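Side-chain contact in NADPH-flavin oxidoreductase (Vibrio parahaemolyticus serotype O3:K6, PDB 5UU6), which probably uses NADPH to reduce flavins or nitro compounds through a bound FMN: residues A[137-142]-A[232-237]. Sequence-based numbering, arbitrary orientation.
Sequences NNAQQV and LPYLNG
The methyl of Ala139 sits on one face of the Tyr234 ring in a CH-pi contact, CB lying 3.6 Å from the ring centroid and only 10° off the ring normal. Gln140 approaches the same ring from its edge: OE1 lies near the ring plane, 3.5 Å from Tyr234 CD1, with the amide turned 65° from the ring. A bend at chi2 folds the Gln140 chain so that its carbonyl comes back beside the tyrosine. One water joins the two residues, donating to Gln140 OE1 at 2.7 Å and to the backbone O of Tyr234 at 2.6 Å. With CG anti to the backbone N (chi1 170°), Tyr234 reaches from helix 231-237 to lie alongside the first turn of helix 139-145. Beyond the ring, its hydroxyl is hydrogen-bonded to Asp143 OD2 and to the backbone N of Ile154, which ties down the far end of this buried side chain, while Gln140 NE2 bonds to Glu144 OE1. The ring also packs on Ala153 of strand 152-161. The side chain of Ala139 is about 13 Å from a bound FMN, so this is packing away from the flavin site. The tyrosine thus joins helix 231-237, the last in the chain, to helix 139-145 and strand 152-161 of the FMN-dependent nitroreductase fold.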
ATOM      1  N   ASN A 137      16.088   0.291  -8.534  1.00 18.08           N
ATOM      2  CA  ASN A 137      17.274  -0.221  -9.238  1.00 24.08           C
ATOM      3  C   ASN A 137      18.556   0.329  -8.637  1.00 24.98           C
ATOM      4  O   ASN A 137      19.597  -0.339  -8.627  1.00 15.83           O
ATOM      5  CB  ASN A 137      17.255   0.167 -10.722  1.00 24.46           C
ATOM      6  CG  ASN A 137      16.141  -0.502 -11.495  1.00 28.07           C
ATOM      7  OD1 ASN A 137      15.683  -1.591 -11.138  1.00 30.60           O
ATOM      8  ND2 ASN A 137      15.694   0.158 -12.570  1.00 27.34           N
ATOM      9  N   ASN A 138      18.517   1.582  -8.210  1.00 16.67           N
ATOM     10  CA  ASN A 138      19.659   2.321  -7.710  1.00 18.85           C
ATOM     11  C   ASN A 138      19.314   2.986  -6.374  1.00 15.35           C
ATOM     12  O   ASN A 138      19.588   4.166  -6.147  1.00 15.75           O
ATOM     13  CB  ASN A 138      20.073   3.334  -8.768  1.00 17.41           C
ATOM     14  CG  ASN A 138      20.601   2.652 -10.026  1.00 19.15           C
ATOM     15  OD1 ASN A 138      21.705   2.153 -10.023  1.00 18.11           O
ATOM     16  ND2 ASN A 138      19.800   2.609 -11.086  1.00 18.79           N
ATOM     17  N   ALA A 139      18.713   2.212  -5.468  1.00 17.45           N
ATOM     18  CA  ALA A 139      18.141   2.775  -4.243  1.00 14.17           C
ATOM     19  C   ALA A 139      19.163   3.615  -3.484  1.00 15.01           C
ATOM     20  O   ALA A 139      18.899   4.776  -3.141  1.00 15.88           O
ATOM     21  CB  ALA A 139      17.589   1.646  -3.368  1.00 18.08           C
ATOM     22  N   GLN A 140      20.372   3.084  -3.288  1.00 15.79           N
ATOM     23  CA  GLN A 140      21.363   3.825  -2.509  1.00 16.72           C
ATOM     24  C   GLN A 140      21.691   5.192  -3.131  1.00 17.74           C
ATOM     25  O   GLN A 140      21.798   6.194  -2.414  1.00 18.65           O
ATOM     26  CB  GLN A 140      22.642   3.006  -2.370  1.00 19.24           C
ATOM     27  CG  GLN A 140      23.694   3.714  -1.546  1.00 25.13           C
ATOM     28  CD  GLN A 140      23.223   3.970  -0.112  1.00 30.96           C
ATOM     29  OE1 GLN A 140      22.446   3.197   0.451  1.00 40.46           O
ATOM     30  NE2 GLN A 140      23.693   5.057   0.473  1.00 21.52           N
ATOM     31  N   GLN A 141      21.878   5.247  -4.457  0.52 17.61           N
ATOM     32  CA  GLN A 141      22.204   6.518  -5.102  0.52 18.38           C
ATOM     33  C   GLN A 141      21.028   7.494  -5.053  0.52 17.78           C
ATOM     34  O   GLN A 141      21.236   8.710  -4.939  0.52 18.47           O
ATOM     35  CB  GLN A 141      22.638   6.280  -6.555  0.52 18.88           C
ATOM     36  CG  GLN A 141      24.047   5.692  -6.719  0.52 19.96           C
ATOM     37  CD  GLN A 141      24.407   5.400  -8.175  0.52 23.73           C
ATOM     38  OE1 GLN A 141      25.161   6.150  -8.809  0.52 24.82           O
ATOM     39  NE2 GLN A 141      23.868   4.304  -8.712  0.52 19.91           N
ATOM     40  N   VAL A 142      19.798   6.981  -5.149  1.00 16.63           N
ATOM     41  CA  VAL A 142      18.606   7.824  -5.027  1.00 16.08           C
ATOM     42  C   VAL A 142      18.512   8.394  -3.614  1.00 16.82           C
ATOM     43  O   VAL A 142      18.251   9.588  -3.408  1.00 18.28           O
ATOM     44  CB  VAL A 142      17.349   6.999  -5.384  1.00 14.93           C
ATOM     45  CG1 VAL A 142      16.045   7.784  -5.070  1.00 14.37           C
ATOM     46  CG2 VAL A 142      17.413   6.643  -6.873  1.00 24.21           C
ATOM     47  N   LEU A 232      17.858  -5.676   0.501  1.00 16.00           N
ATOM     48  CA  LEU A 232      18.069  -5.890   1.935  1.00 15.88           C
ATOM     49  C   LEU A 232      19.298  -5.140   2.460  1.00 17.46           C
ATOM     50  O   LEU A 232      19.163  -4.420   3.469  1.00 15.63           O
ATOM     51  CB  LEU A 232      18.147  -7.383   2.270  1.00 14.01           C
ATOM     52  CG  LEU A 232      18.259  -7.719   3.762  1.00 14.70           C
ATOM     53  CD1 LEU A 232      17.040  -7.149   4.548  1.00 12.67           C
ATOM     54  CD2 LEU A 232      18.394  -9.273   3.967  1.00 17.86           C
ATOM     55  N   PRO A 233      20.494  -5.237   1.847  1.00 17.57           N
ATOM     56  CA  PRO A 233      21.599  -4.355   2.284  1.00 15.85           C
ATOM     57  C   PRO A 233      21.246  -2.874   2.250  1.00 15.87           C
ATOM     58  O   PRO A 233      21.691  -2.131   3.129  1.00 14.82           O
ATOM     59  CB  PRO A 233      22.734  -4.666   1.281  1.00 19.97           C
ATOM     60  CG  PRO A 233      22.441  -6.072   0.792  1.00 21.70           C
ATOM     61  CD  PRO A 233      20.910  -6.141   0.754  1.00 15.78           C
ATOM     62  N   TYR A 234      20.512  -2.412   1.229  1.00 13.80           N
ATOM     63  CA  TYR A 234      20.081  -1.018   1.199  1.00 15.33           C
ATOM     64  C   TYR A 234      19.327  -0.667   2.488  1.00 13.57           C
ATOM     65  O   TYR A 234      19.718   0.247   3.235  1.00 15.38           O
ATOM     66  CB  TYR A 234      19.191  -0.749  -0.033  1.00 14.19           C
ATOM     67  CG  TYR A 234      18.533   0.621   0.050  1.00 17.29           C
ATOM     68  CD1 TYR A 234      19.299   1.796   0.169  1.00 15.22           C
ATOM     69  CD2 TYR A 234      17.151   0.738   0.127  1.00 18.69           C
ATOM     70  CE1 TYR A 234      18.675   3.060   0.292  1.00 13.98           C
ATOM     71  CE2 TYR A 234      16.520   2.013   0.258  1.00 11.10           C
ATOM     72  CZ  TYR A 234      17.282   3.136   0.364  1.00 14.62           C
ATOM     73  OH  TYR A 234      16.624   4.349   0.508  1.00 17.41           O
ATOM     74  N   LEU A 235      18.257  -1.416   2.772  1.00 12.14           N
ATOM     75  CA  LEU A 235      17.443  -1.181   3.964  1.00 14.76           C
ATOM     76  C   LEU A 235      18.279  -1.287   5.237  1.00 17.41           C
ATOM     77  O   LEU A 235      18.195  -0.432   6.129  1.00 13.38           O
ATOM     78  CB  LEU A 235      16.272  -2.179   3.991  1.00 11.13           C
ATOM     79  CG  LEU A 235      15.195  -2.086   2.885  1.00 16.28           C
ATOM     80  CD1 LEU A 235      14.198  -3.257   2.997  1.00 17.75           C
ATOM     81  CD2 LEU A 235      14.409  -0.774   2.889  1.00 14.74           C
ATOM     82  N   ASN A 236      19.100  -2.344   5.348  1.00 12.87           N
ATOM     83  CA  ASN A 236      19.906  -2.502   6.544  1.00 15.42           C
ATOM     84  C   ASN A 236      20.853  -1.335   6.728  1.00 16.69           C
ATOM     85  O   ASN A 236      21.006  -0.839   7.843  1.00 17.26           O
ATOM     86  CB  ASN A 236      20.667  -3.833   6.498  1.00 18.00           C
ATOM     87  CG  ASN A 236      19.734  -5.019   6.626  1.00 22.25           C
ATOM     88  OD1 ASN A 236      18.542  -4.856   6.989  1.00 21.08           O
ATOM     89  ND2 ASN A 236      20.237  -6.209   6.316  1.00 15.30           N
ATOM     90  N   GLY A 237      21.438  -0.824   5.636  1.00 20.56           N
ATOM     91  CA  GLY A 237      22.299   0.353   5.744  1.00 24.64           C
ATOM     92  C   GLY A 237      21.597   1.608   6.247  1.00 23.80           C
ATOM     93  O   GLY A 237      22.264   2.513   6.752  1.00 20.12           O
TER
HETATM   94  O   HOH W   1      21.702   1.912   2.713  1.00 10.85           O